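Long-range contacts in endoglucanase FnCel5A (PDB 3NCO), which probably hydrolyses internal beta-1,4-glucosidic bonds in cellulose and related glucans: residues E52-D56 / S316-K320; Y72-I76 / E121-V126; V97-H103 / L137-N143; Y184-L190 / Y244-W248. One frame throughout, in Å; residues are numbered along the deposited sequence.

Contact 1 (E52-D56 / S316-K320); sequences ERGFD and SALGK
R53 reaches K320 because its CG stands opposite the backbone N (chi1 -178°) and the chain then bends at chi2 (60°). This turns the guanidinium towards the C-terminal carboxylate. NH1 and NH2 grip the same oxygen end-on: NH1 lies 2.9 Å and NH2 3.1 Å from K320 OXT. That oxygen sits close to the guanidinium plane. The pair is a salt bridge, and R53 NH2 has a second acidic partner in E311. A leucine in place of R53 would probably leave the terminal carboxylate and E311 without their positive mate. The K320 side chain, extended beyond CG, runs along to G54. Its NZ donates to G54 O at 3.1 Å, in the carbonyl plane and on a lone pair. The chain end is therefore held at both its carboxylate and its side chain. G54 has a positive phi and ends helix 44-53 in a Schellman motif. A side chain there would run into K320 CE. L318 fills the middle. Its CD2 lies over the centre of the F55 ring, 4.1 Å from the centroid, a CH-pi contact. L318 CD1 also touches F55 CD1 at 3.7 Å. F55 and L318 extend inward to I24 and H22 of strand 22-25. The contact joins helix 313-318 to the turn between helix 44-53 and strand 57-60: the chain's C-terminal end packs beside an early helix-strand turn of the (beta/alpha)8 TIM barrel.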
# COMPACT_ATOMS: atom_id res chain seq x y z
N GLU A 52 -6.97 -17.13 7.15
CA GLU A 52 -7.03 -17.98 8.37
C GLU A 52 -6.33 -17.33 9.54
O GLU A 52 -6.74 -17.51 10.72
CB GLU A 52 -6.39 -19.38 8.17
CG GLU A 52 -6.93 -20.19 7.05
CD GLU A 52 -6.20 -21.54 6.82
OE1 GLU A 52 -6.89 -22.58 7.05
OE2 GLU A 52 -4.99 -21.57 6.40
N ARG A 53 -5.23 -16.63 9.27
CA ARG A 53 -4.47 -16.00 10.36
C ARG A 53 -5.23 -14.84 10.99
O ARG A 53 -4.97 -14.50 12.16
CB ARG A 53 -3.07 -15.59 9.88
CG ARG A 53 -2.19 -14.97 10.97
CD ARG A 53 -1.95 -15.97 12.16
NE ARG A 53 -1.11 -15.41 13.22
CZ ARG A 53 -1.57 -14.61 14.19
NH1 ARG A 53 -2.87 -14.30 14.23
NH2 ARG A 53 -0.74 -14.11 15.11
N GLY A 54 -6.16 -14.27 10.22
CA GLY A 54 -7.08 -13.28 10.76
C GLY A 54 -6.92 -11.88 10.16
O GLY A 54 -7.56 -10.95 10.64
N PHE A 55 -6.10 -11.74 9.11
CA PHE A 55 -6.05 -10.46 8.37
C PHE A 55 -7.40 -10.20 7.68
O PHE A 55 -8.10 -11.17 7.34
CB PHE A 55 -4.91 -10.49 7.33
CG PHE A 55 -3.54 -10.48 7.98
CD1 PHE A 55 -3.00 -9.30 8.45
CD2 PHE A 55 -2.83 -11.66 8.17
CE1 PHE A 55 -1.74 -9.25 9.06
CE2 PHE A 55 -1.61 -11.67 8.83
CZ PHE A 55 -1.03 -10.45 9.25
N ASP A 56 -7.74 -8.91 7.51
CA ASP A 56 -8.99 -8.56 6.83
C ASP A 56 -8.83 -8.28 5.35
O ASP A 56 -9.81 -8.35 4.60
CB ASP A 56 -9.61 -7.31 7.47
CG ASP A 56 -9.83 -7.46 8.96
OD1 ASP A 56 -10.61 -8.34 9.38
OD2 ASP A 56 -9.16 -6.70 9.71
N SER A 316 2.35 -8.84 16.57
CA SER A 316 2.61 -7.37 16.57
C SER A 316 1.93 -6.61 15.45
O SER A 316 1.41 -5.50 15.68
CB SER A 316 4.11 -7.04 16.50
OG SER A 316 4.73 -7.34 17.76
N ALA A 317 1.95 -7.20 14.25
CA ALA A 317 1.35 -6.53 13.07
C ALA A 317 -0.18 -6.60 13.05
O ALA A 317 -0.84 -5.73 12.44
CB ALA A 317 1.90 -7.17 11.76
N LEU A 318 -0.71 -7.68 13.61
CA LEU A 318 -2.14 -7.99 13.47
C LEU A 318 -2.95 -7.64 14.71
O LEU A 318 -4.11 -7.19 14.62
CB LEU A 318 -2.33 -9.45 13.06
CG LEU A 318 -3.75 -9.94 12.82
CD1 LEU A 318 -4.44 -9.05 11.83
CD2 LEU A 318 -3.71 -11.42 12.35
N GLY A 319 -2.34 -7.85 15.88
CA GLY A 319 -2.99 -7.51 17.14
C GLY A 319 -3.80 -8.63 17.75
O GLY A 319 -4.44 -8.42 18.78
N LYS A 320 -3.75 -9.81 17.12
CA LYS A 320 -4.40 -11.00 17.66
C LYS A 320 -3.67 -12.26 17.15
O LYS A 320 -3.87 -13.38 17.70
CB LYS A 320 -5.88 -11.00 17.29
CG LYS A 320 -6.13 -10.98 15.78
CD LYS A 320 -7.60 -10.88 15.42
CE LYS A 320 -7.71 -10.83 13.90
NZ LYS A 320 -9.09 -11.05 13.34
OXT LYS A 320 -2.84 -12.20 16.23
O HOH W 1 -10.40 -10.85 11.33

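Contact 2 (Y72-I76 / E121-V126); sequences YPYEI and EIWKQV
Q125 projects from helix 112-130 towards the backbone of Y74 to I76. Its CB packs on I76 CD1 at 3.7 Å. CG stands beside the backbone N (chi1 -71°), and the chain runs on extended, which carries the amide out to the loop. CD lies between two backbone polar groups, and each is met by one atom of the amide. OE1 accepts from I76 N at 2.9 Å. That bond is nearly straight, and the donor is tilted slightly from the carbonyl plane. NE2 donates to Y74 O, also at 2.9 Å. The acceptor lies in the plane of the Q125 amide, but the donor stands well above the Y74 carbonyl plane. NE2 also bonds to E121 O, one turn back in the helix, at 3.2 Å. Q125 N approaches that same oxygen from its opposite face. Three bonds thus fix the rotation of the amide. The loop belongs to the (beta/alpha)8 barrel: it links strand 57-60 to helix 78-93 and here leans on helix 112-130. E121 carries the other end of the contact. Its CG touches Y74 CD2 at 3.9 Å, at the edge of the ring. Ring and carboxylate planes are 50° apart. The CA of Y72 lies over one face of the Y74 ring. P73, which follows a cis peptide bond, places its O 3.6 Å from E121 CB. Deeper in, I76 CD1 meets V126 CG2 at 3.8 Å, and both side chains rest on W64.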
# COMPACT_ATOMS: atom_id res chain seq x y z
N TYR A 72 0.53 4.03 -28.05
CA TYR A 72 -0.81 4.46 -27.69
C TYR A 72 -1.85 3.55 -28.35
O TYR A 72 -1.71 3.23 -29.53
CB TYR A 72 -1.05 5.88 -28.20
CG TYR A 72 -2.26 6.54 -27.59
CD1 TYR A 72 -2.15 7.21 -26.39
CD2 TYR A 72 -3.52 6.52 -28.23
CE1 TYR A 72 -3.22 7.83 -25.82
CE2 TYR A 72 -4.63 7.15 -27.64
CZ TYR A 72 -4.46 7.81 -26.43
OH TYR A 72 -5.48 8.46 -25.76
N PRO A 73 -2.93 3.16 -27.60
CA PRO A 73 -3.27 3.51 -26.21
C PRO A 73 -2.75 2.56 -25.13
O PRO A 73 -3.37 2.44 -24.06
CB PRO A 73 -4.81 3.46 -26.23
CG PRO A 73 -5.09 2.30 -27.17
CD PRO A 73 -3.96 2.28 -28.20
N TYR A 74 -1.63 1.90 -25.40
CA TYR A 74 -0.88 1.14 -24.36
C TYR A 74 -1.70 -0.02 -23.79
O TYR A 74 -1.84 -0.16 -22.58
CB TYR A 74 -0.46 2.08 -23.22
CG TYR A 74 0.22 3.33 -23.72
CD1 TYR A 74 1.42 3.25 -24.41
CD2 TYR A 74 -0.36 4.59 -23.52
CE1 TYR A 74 2.03 4.42 -24.91
CE2 TYR A 74 0.23 5.76 -24.02
CZ TYR A 74 1.41 5.65 -24.70
OH TYR A 74 2.00 6.79 -25.17
N GLU A 75 -2.18 -0.88 -24.68
CA GLU A 75 -2.98 -2.03 -24.27
C GLU A 75 -2.19 -2.89 -23.30
O GLU A 75 -1.05 -3.23 -23.57
CB GLU A 75 -3.33 -2.91 -25.47
CG GLU A 75 -4.77 -3.27 -25.51
CD GLU A 75 -5.58 -2.11 -26.08
OE1 GLU A 75 -6.17 -1.33 -25.28
OE2 GLU A 75 -5.64 -1.97 -27.33
N ILE A 76 -2.83 -3.27 -22.19
CA ILE A 76 -2.24 -4.21 -21.27
C ILE A 76 -2.23 -5.61 -21.93
O ILE A 76 -3.24 -6.07 -22.50
CB ILE A 76 -3.07 -4.27 -19.98
CG1 ILE A 76 -3.12 -2.88 -19.33
CG2 ILE A 76 -2.50 -5.33 -19.06
CD1 ILE A 76 -4.10 -2.83 -18.11
N GLU A 121 -4.06 5.87 -19.18
CA GLU A 121 -4.52 4.77 -20.06
C GLU A 121 -4.49 3.41 -19.36
O GLU A 121 -5.41 2.61 -19.54
CB GLU A 121 -3.67 4.69 -21.32
CG GLU A 121 -3.80 5.90 -22.24
CD GLU A 121 -5.26 6.27 -22.55
OE1 GLU A 121 -6.02 5.39 -22.99
OE2 GLU A 121 -5.67 7.44 -22.35
N ILE A 122 -3.48 3.17 -18.53
CA ILE A 122 -3.47 1.93 -17.72
C ILE A 122 -4.73 1.84 -16.90
O ILE A 122 -5.44 0.84 -16.91
CB ILE A 122 -2.20 1.87 -16.81
CG1 ILE A 122 -1.00 1.54 -17.68
CG2 ILE A 122 -2.36 0.82 -15.65
CD1 ILE A 122 0.35 1.81 -17.01
N TRP A 123 -5.03 2.91 -16.19
CA TRP A 123 -6.19 2.89 -15.31
C TRP A 123 -7.53 2.85 -16.05
O TRP A 123 -8.52 2.27 -15.55
CB TRP A 123 -6.10 4.02 -14.29
CG TRP A 123 -5.37 3.49 -13.04
CD1 TRP A 123 -4.09 3.84 -12.56
CD2 TRP A 123 -5.84 2.47 -12.17
NE1 TRP A 123 -3.80 3.11 -11.43
CE2 TRP A 123 -4.84 2.24 -11.19
CE3 TRP A 123 -7.03 1.72 -12.14
CZ2 TRP A 123 -5.02 1.29 -10.16
CZ3 TRP A 123 -7.22 0.81 -11.14
CH2 TRP A 123 -6.22 0.57 -10.14
N LYS A 124 -7.60 3.45 -17.24
CA LYS A 124 -8.83 3.33 -18.02
C LYS A 124 -9.11 1.84 -18.26
O LYS A 124 -10.26 1.36 -18.14
CB LYS A 124 -8.66 4.06 -19.35
CG LYS A 124 -9.86 3.93 -20.26
CD LYS A 124 -9.65 4.85 -21.47
CE LYS A 124 -10.94 4.96 -22.34
NZ LYS A 124 -11.97 5.88 -21.67
N GLN A 125 -8.06 1.11 -18.59
CA GLN A 125 -8.17 -0.31 -18.85
C GLN A 125 -8.44 -1.16 -17.60
O GLN A 125 -9.24 -2.11 -17.67
CB GLN A 125 -6.91 -0.79 -19.50
CG GLN A 125 -6.81 -0.27 -20.91
CD GLN A 125 -5.50 -0.68 -21.51
OE1 GLN A 125 -5.34 -1.83 -21.87
NE2 GLN A 125 -4.53 0.23 -21.52
N VAL A 126 -7.73 -0.92 -16.52
CA VAL A 126 -7.91 -1.71 -15.31
C VAL A 126 -9.33 -1.47 -14.75
O VAL A 126 -10.07 -2.44 -14.42
CB VAL A 126 -6.88 -1.37 -14.24
CG1 VAL A 126 -7.16 -2.21 -12.96
CG2 VAL A 126 -5.45 -1.61 -14.77
O HOH W 2 -6.05 2.64 -22.93

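Contact 3 (V97-H103 / L137-N143); sequences VVIINCH and LFFEIFN
Strands 97-101 and 137-140 run parallel, 4.7 Å apart at closest approach and 26° from alignment, with V98 beside L137, I99 beside F138 and I100 beside F139. They are the third and fourth strands of the TIM barrel. F138 N donates to V98 O and I100 N to F138 O. The next two rungs, from E140 N to I100 O and from C102 N to E140 O, are weak. Beyond them I141 is an extra residue, so that C102 faces F142. V98, I100, L137 and F139 form the layer under helices 78-93 and 112-130. There V98 CG1 touches L137 CD1 at 3.9 Å. I100 and F139 lie alongside each other, pointing the same way, with I100 CG1 4.0 Å from F139 CD1. F138 lies on the other face of the sheet with I99, and V97 CG1 sits over its ring, 4.1 Å from the centroid. E140 is fully extended (chi1 178°) next to N101, and its OE1 comes 3.4 Å from N101 CB. R59 forms a salt bridge with E140, and N101 OD1 accepts from I62 N. N143 OD1 lies over one face of the H103 imidazole without bonding to it. An alanine in place of H103 would probably leave the N143 amide without its flat neighbour and freer to turn. N143 ND2 makes a weak hydrogen bond to E260. In family 5 the two catalytic glutamates sit at the C-terminal ends of the fourth and seventh strands, so this end probably borders the active site. N143 N donates to C102 O at 2.9 Å.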
# COMPACT_ATOMS: atom_id res chain seq x y z
N VAL A 97 -10.73 -8.21 1.75
CA VAL A 97 -10.86 -6.99 0.98
C VAL A 97 -9.55 -6.91 0.20
O VAL A 97 -8.48 -7.34 0.72
CB VAL A 97 -11.05 -5.80 1.93
CG1 VAL A 97 -10.79 -4.46 1.24
CG2 VAL A 97 -12.51 -5.82 2.41
N VAL A 98 -9.62 -6.41 -1.05
CA VAL A 98 -8.43 -6.47 -1.89
C VAL A 98 -8.18 -5.06 -2.42
O VAL A 98 -9.14 -4.42 -2.91
CB VAL A 98 -8.63 -7.43 -3.08
CG1 VAL A 98 -7.37 -7.46 -3.93
CG2 VAL A 98 -9.04 -8.83 -2.53
N ILE A 99 -6.91 -4.61 -2.32
CA ILE A 99 -6.51 -3.30 -2.84
C ILE A 99 -5.53 -3.61 -3.98
O ILE A 99 -4.53 -4.29 -3.75
CB ILE A 99 -5.81 -2.45 -1.75
CG1 ILE A 99 -6.76 -2.00 -0.60
CG2 ILE A 99 -5.25 -1.16 -2.37
CD1 ILE A 99 -6.04 -1.66 0.68
N ILE A 100 -5.85 -3.17 -5.21
CA ILE A 100 -4.88 -3.34 -6.31
C ILE A 100 -4.40 -1.92 -6.71
O ILE A 100 -5.23 -1.00 -6.80
CB ILE A 100 -5.49 -4.12 -7.54
CG1 ILE A 100 -6.65 -3.32 -8.22
CG2 ILE A 100 -5.85 -5.66 -7.21
CD1 ILE A 100 -7.21 -4.08 -9.49
N ASN A 101 -3.09 -1.79 -6.97
CA ASN A 101 -2.49 -0.45 -7.13
C ASN A 101 -1.75 -0.48 -8.50
O ASN A 101 -1.75 -1.48 -9.22
CB ASN A 101 -1.56 -0.02 -5.91
CG ASN A 101 -0.16 -0.67 -5.93
OD1 ASN A 101 0.19 -1.43 -6.86
ND2 ASN A 101 0.65 -0.41 -4.86
N CYS A 102 -1.09 0.63 -8.85
CA CYS A 102 0.02 0.56 -9.77
C CYS A 102 1.28 0.99 -9.00
O CYS A 102 1.23 1.91 -8.18
CB CYS A 102 -0.25 1.53 -10.92
SG CYS A 102 0.98 1.49 -12.29
N HIS A 103 2.39 0.32 -9.27
CA HIS A 103 3.57 0.33 -8.40
C HIS A 103 4.81 0.25 -9.31
O HIS A 103 4.80 -0.36 -10.41
CB HIS A 103 3.51 -0.91 -7.53
CG HIS A 103 4.12 -0.81 -6.16
ND1 HIS A 103 5.46 -0.90 -5.88
CD2 HIS A 103 3.50 -0.77 -4.96
CE1 HIS A 103 5.65 -0.94 -4.56
NE2 HIS A 103 4.47 -0.83 -3.99
N LEU A 137 -13.35 -4.97 -3.62
CA LEU A 137 -12.14 -4.60 -4.39
C LEU A 137 -12.02 -3.06 -4.45
O LEU A 137 -12.93 -2.40 -5.00
CB LEU A 137 -12.20 -5.11 -5.83
CG LEU A 137 -11.03 -4.69 -6.75
CD1 LEU A 137 -9.68 -5.33 -6.30
CD2 LEU A 137 -11.38 -5.05 -8.20
N PHE A 138 -10.88 -2.56 -3.98
CA PHE A 138 -10.55 -1.11 -4.01
C PHE A 138 -9.43 -0.84 -5.01
O PHE A 138 -8.55 -1.71 -5.19
CB PHE A 138 -10.01 -0.66 -2.63
CG PHE A 138 -10.99 -0.77 -1.50
CD1 PHE A 138 -12.29 -1.15 -1.70
CD2 PHE A 138 -10.60 -0.39 -0.22
CE1 PHE A 138 -13.18 -1.30 -0.59
CE2 PHE A 138 -11.46 -0.49 0.87
CZ PHE A 138 -12.76 -0.98 0.69
N PHE A 139 -9.44 0.34 -5.66
CA PHE A 139 -8.32 0.71 -6.54
C PHE A 139 -7.38 1.66 -5.81
O PHE A 139 -7.81 2.35 -4.88
CB PHE A 139 -8.83 1.47 -7.76
CG PHE A 139 -9.70 0.64 -8.67
CD1 PHE A 139 -9.65 -0.75 -8.56
CD2 PHE A 139 -10.51 1.24 -9.68
CE1 PHE A 139 -10.41 -1.56 -9.36
CE2 PHE A 139 -11.28 0.44 -10.54
CZ PHE A 139 -11.22 -0.98 -10.40
N GLU A 140 -6.11 1.72 -6.23
CA GLU A 140 -5.15 2.63 -5.62
C GLU A 140 -4.27 3.20 -6.73
O GLU A 140 -3.43 2.47 -7.25
CB GLU A 140 -4.30 1.86 -4.61
CG GLU A 140 -3.23 2.80 -3.98
CD GLU A 140 -2.32 2.15 -2.96
OE1 GLU A 140 -2.43 0.92 -2.78
OE2 GLU A 140 -1.49 2.85 -2.38
N ILE A 141 -4.51 4.45 -7.13
CA ILE A 141 -3.95 5.00 -8.37
C ILE A 141 -2.46 4.79 -8.56
O ILE A 141 -2.02 4.28 -9.61
CB ILE A 141 -4.27 6.49 -8.49
CG1 ILE A 141 -5.78 6.59 -8.72
CG2 ILE A 141 -3.59 7.09 -9.76
CD1 ILE A 141 -6.32 8.04 -8.58
N PHE A 142 -1.67 5.16 -7.54
CA PHE A 142 -0.22 5.02 -7.65
C PHE A 142 0.46 4.93 -6.29
O PHE A 142 0.10 5.65 -5.36
CB PHE A 142 0.41 6.13 -8.51
CG PHE A 142 1.81 5.85 -8.92
CD1 PHE A 142 2.14 4.73 -9.73
CD2 PHE A 142 2.84 6.67 -8.46
CE1 PHE A 142 3.48 4.45 -10.06
CE2 PHE A 142 4.17 6.43 -8.82
CZ PHE A 142 4.49 5.34 -9.60
N ASN A 143 1.47 4.07 -6.22
CA ASN A 143 2.25 3.91 -5.00
C ASN A 143 3.34 4.96 -4.90
O ASN A 143 4.17 5.12 -5.78
CB ASN A 143 2.93 2.54 -5.09
CG ASN A 143 3.82 2.24 -3.92
OD1 ASN A 143 5.06 2.15 -4.06
ND2 ASN A 143 3.24 2.15 -2.81

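Contact 4 (Y184-L190 / Y244-W248); sequences YSYVREL and YVSEW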
# COMPACT_ATOMS: atom_id res chain seq x y z
N TYR A 184 4.77 10.64 6.05
CA TYR A 184 3.68 11.23 6.85
C TYR A 184 3.70 12.76 6.78
O TYR A 184 2.63 13.38 6.76
CB TYR A 184 3.74 10.74 8.33
CG TYR A 184 4.77 11.52 9.09
CD1 TYR A 184 4.41 12.70 9.75
CD2 TYR A 184 6.11 11.16 9.04
CE1 TYR A 184 5.35 13.48 10.38
CE2 TYR A 184 7.11 11.98 9.67
CZ TYR A 184 6.69 13.13 10.35
OH TYR A 184 7.63 13.95 10.93
N SER A 185 4.88 13.37 6.73
CA SER A 185 4.97 14.81 6.90
C SER A 185 4.50 15.56 5.67
O SER A 185 4.30 16.80 5.73
CB SER A 185 6.38 15.24 7.24
OG SER A 185 7.25 14.98 6.17
N TYR A 186 4.35 14.86 4.54
CA TYR A 186 3.96 15.54 3.31
C TYR A 186 2.44 15.51 3.10
O TYR A 186 1.94 15.90 2.06
CB TYR A 186 4.71 14.90 2.12
CG TYR A 186 6.17 15.18 2.12
CD1 TYR A 186 6.68 16.25 1.39
CD2 TYR A 186 7.06 14.37 2.85
CE1 TYR A 186 8.04 16.54 1.40
CE2 TYR A 186 8.44 14.65 2.85
CZ TYR A 186 8.90 15.72 2.11
OH TYR A 186 10.25 16.01 2.09
N VAL A 187 1.71 15.05 4.10
CA VAL A 187 0.26 14.97 4.00
C VAL A 187 -0.35 16.35 3.63
O VAL A 187 -1.27 16.44 2.83
CB VAL A 187 -0.33 14.31 5.29
CG1 VAL A 187 -0.44 15.32 6.45
CG2 VAL A 187 -1.63 13.69 4.98
N ARG A 188 0.24 17.45 4.14
CA ARG A 188 -0.32 18.76 3.92
C ARG A 188 -0.13 19.22 2.48
O ARG A 188 -0.69 20.24 2.10
CB ARG A 188 0.35 19.77 4.86
CG ARG A 188 1.91 19.84 4.71
CD ARG A 188 2.49 20.84 5.74
NE ARG A 188 3.88 21.27 5.54
CZ ARG A 188 5.00 20.69 6.03
NH1 ARG A 188 6.18 21.28 5.76
NH2 ARG A 188 4.99 19.53 6.74
N GLU A 189 0.69 18.52 1.69
CA GLU A 189 0.92 18.95 0.31
C GLU A 189 -0.14 18.37 -0.58
O GLU A 189 -0.25 18.76 -1.71
CB GLU A 189 2.30 18.47 -0.20
CG GLU A 189 3.48 18.80 0.70
CD GLU A 189 3.83 20.26 0.76
OE1 GLU A 189 3.33 21.05 -0.08
OE2 GLU A 189 4.64 20.61 1.65
N LEU A 190 -0.89 17.39 -0.08
CA LEU A 190 -1.89 16.71 -0.93
C LEU A 190 -3.13 17.57 -1.06
O LEU A 190 -3.68 18.02 -0.04
CB LEU A 190 -2.24 15.36 -0.30
CG LEU A 190 -3.18 14.42 -1.02
CD1 LEU A 190 -2.68 14.08 -2.44
CD2 LEU A 190 -3.40 13.13 -0.17
N TYR A 244 -0.27 14.30 13.65
CA TYR A 244 -0.22 15.24 12.58
C TYR A 244 -1.10 14.78 11.42
O TYR A 244 -1.85 15.58 10.85
CB TYR A 244 1.24 15.42 12.14
CG TYR A 244 1.48 16.40 11.03
CD1 TYR A 244 1.42 17.77 11.27
CD2 TYR A 244 1.87 15.96 9.76
CE1 TYR A 244 1.67 18.68 10.27
CE2 TYR A 244 2.11 16.92 8.70
CZ TYR A 244 2.01 18.26 9.02
OH TYR A 244 2.26 19.26 8.09
N VAL A 245 -1.00 13.49 11.05
CA VAL A 245 -1.84 12.99 9.92
C VAL A 245 -3.33 13.00 10.29
O VAL A 245 -4.18 13.38 9.45
CB VAL A 245 -1.42 11.59 9.50
CG1 VAL A 245 -2.33 11.00 8.34
CG2 VAL A 245 0.11 11.62 9.05
N SER A 246 -3.63 12.59 11.52
CA SER A 246 -4.99 12.56 11.99
C SER A 246 -5.60 13.95 12.01
O SER A 246 -6.72 14.15 11.54
CB SER A 246 -5.01 11.94 13.40
OG SER A 246 -6.26 12.18 14.01
N GLU A 247 -4.88 14.95 12.52
CA GLU A 247 -5.47 16.30 12.49
C GLU A 247 -5.75 16.78 11.05
O GLU A 247 -6.81 17.39 10.76
CB GLU A 247 -4.57 17.29 13.25
CG GLU A 247 -4.40 16.95 14.74
CD GLU A 247 -3.39 17.85 15.48
OE1 GLU A 247 -2.56 18.53 14.81
OE2 GLU A 247 -3.41 17.87 16.74
N TRP A 248 -4.81 16.51 10.16
CA TRP A 248 -5.04 16.85 8.74
C TRP A 248 -6.25 16.13 8.14
O TRP A 248 -7.08 16.75 7.46
CB TRP A 248 -3.76 16.58 7.90
CG TRP A 248 -3.92 16.90 6.46
CD1 TRP A 248 -3.64 18.09 5.85
CD2 TRP A 248 -4.42 16.03 5.43
NE1 TRP A 248 -3.94 18.01 4.51
CE2 TRP A 248 -4.41 16.76 4.21
CE3 TRP A 248 -4.85 14.68 5.42
CZ2 TRP A 248 -4.81 16.18 2.97
CZ3 TRP A 248 -5.28 14.12 4.19
CH2 TRP A 248 -5.24 14.87 2.98
O HOH W 3 -3.76 19.68 2.18
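V187 and its neighbours in the 3-10 segment 184-189 pack against Y244, V245 and W248 of helix 232-252, on the outer layer of the barrel. W248 takes the centre. Its CG stands opposite the backbone N (chi1 -180°), which directs the indole towards the 3-10 segment. V187 CG2 lies over the six-membered ring, 3.7 Å from its centroid and 24° off the normal, a CH-pi contact. V187 O sits above the same face, nearer the rim. L190 CD2 reaches the far corner of the indole, 4.0 Å from W248 CH2. At the indole edge, W248 NE1 donates to a water at 2.9 Å. This water lies in the ring plane and passes its own protons to R188 O and to L190 O, at 2.8 Å from the latter. The water thus links the indole N-H to two backbone carbonyls near the end of the 3-10 segment. In a classic (beta/alpha)8 barrel an alpha helix would be expected between the fifth and sixth strands. Here the 3-10 segment lies in that connection, between strands 174-177 and 198-204, and L190 and W248 both touch V200 of the latter. Y244 and V187 pass each other pointing opposite ways, with Y244 CE2 3.8 Å from V187 CG1. The Y184 side chain is set across that of Y244, Y184 CD1 nearest Y244 CD2. Y184 CB also touches V245 CG2 at 3.8 Å, and its ring stacks with H241. R188 NH2 donates to Y244 OH, with guanidinium and ring planes 81° apart, but the position of that hydroxyl is less certain.

Overall arrangement
Contact 3 forms part of the barrel wall, its centre about 7 Å from the centre of the chain; the other three lie further out. Contact 1 joins it directly: D56 O and V97 N are 3.0 Å apart, a probable hydrogen bond between the residue just before strand 57-60 and the start of strand 97-101. Contact 2 also touches it, through W123 NE1 and I141 O at 2.8 Å; their centres are 15 Å apart. Contacts 1 and 2 lie on opposite sides of the chain's centre, with centres 35 Å apart. Contact 4 touches none of them; its nearest atoms are about 9 Å from contact 3. The C-terminal end of contact 3, at H103 and N143, probably lines the active-site cleft.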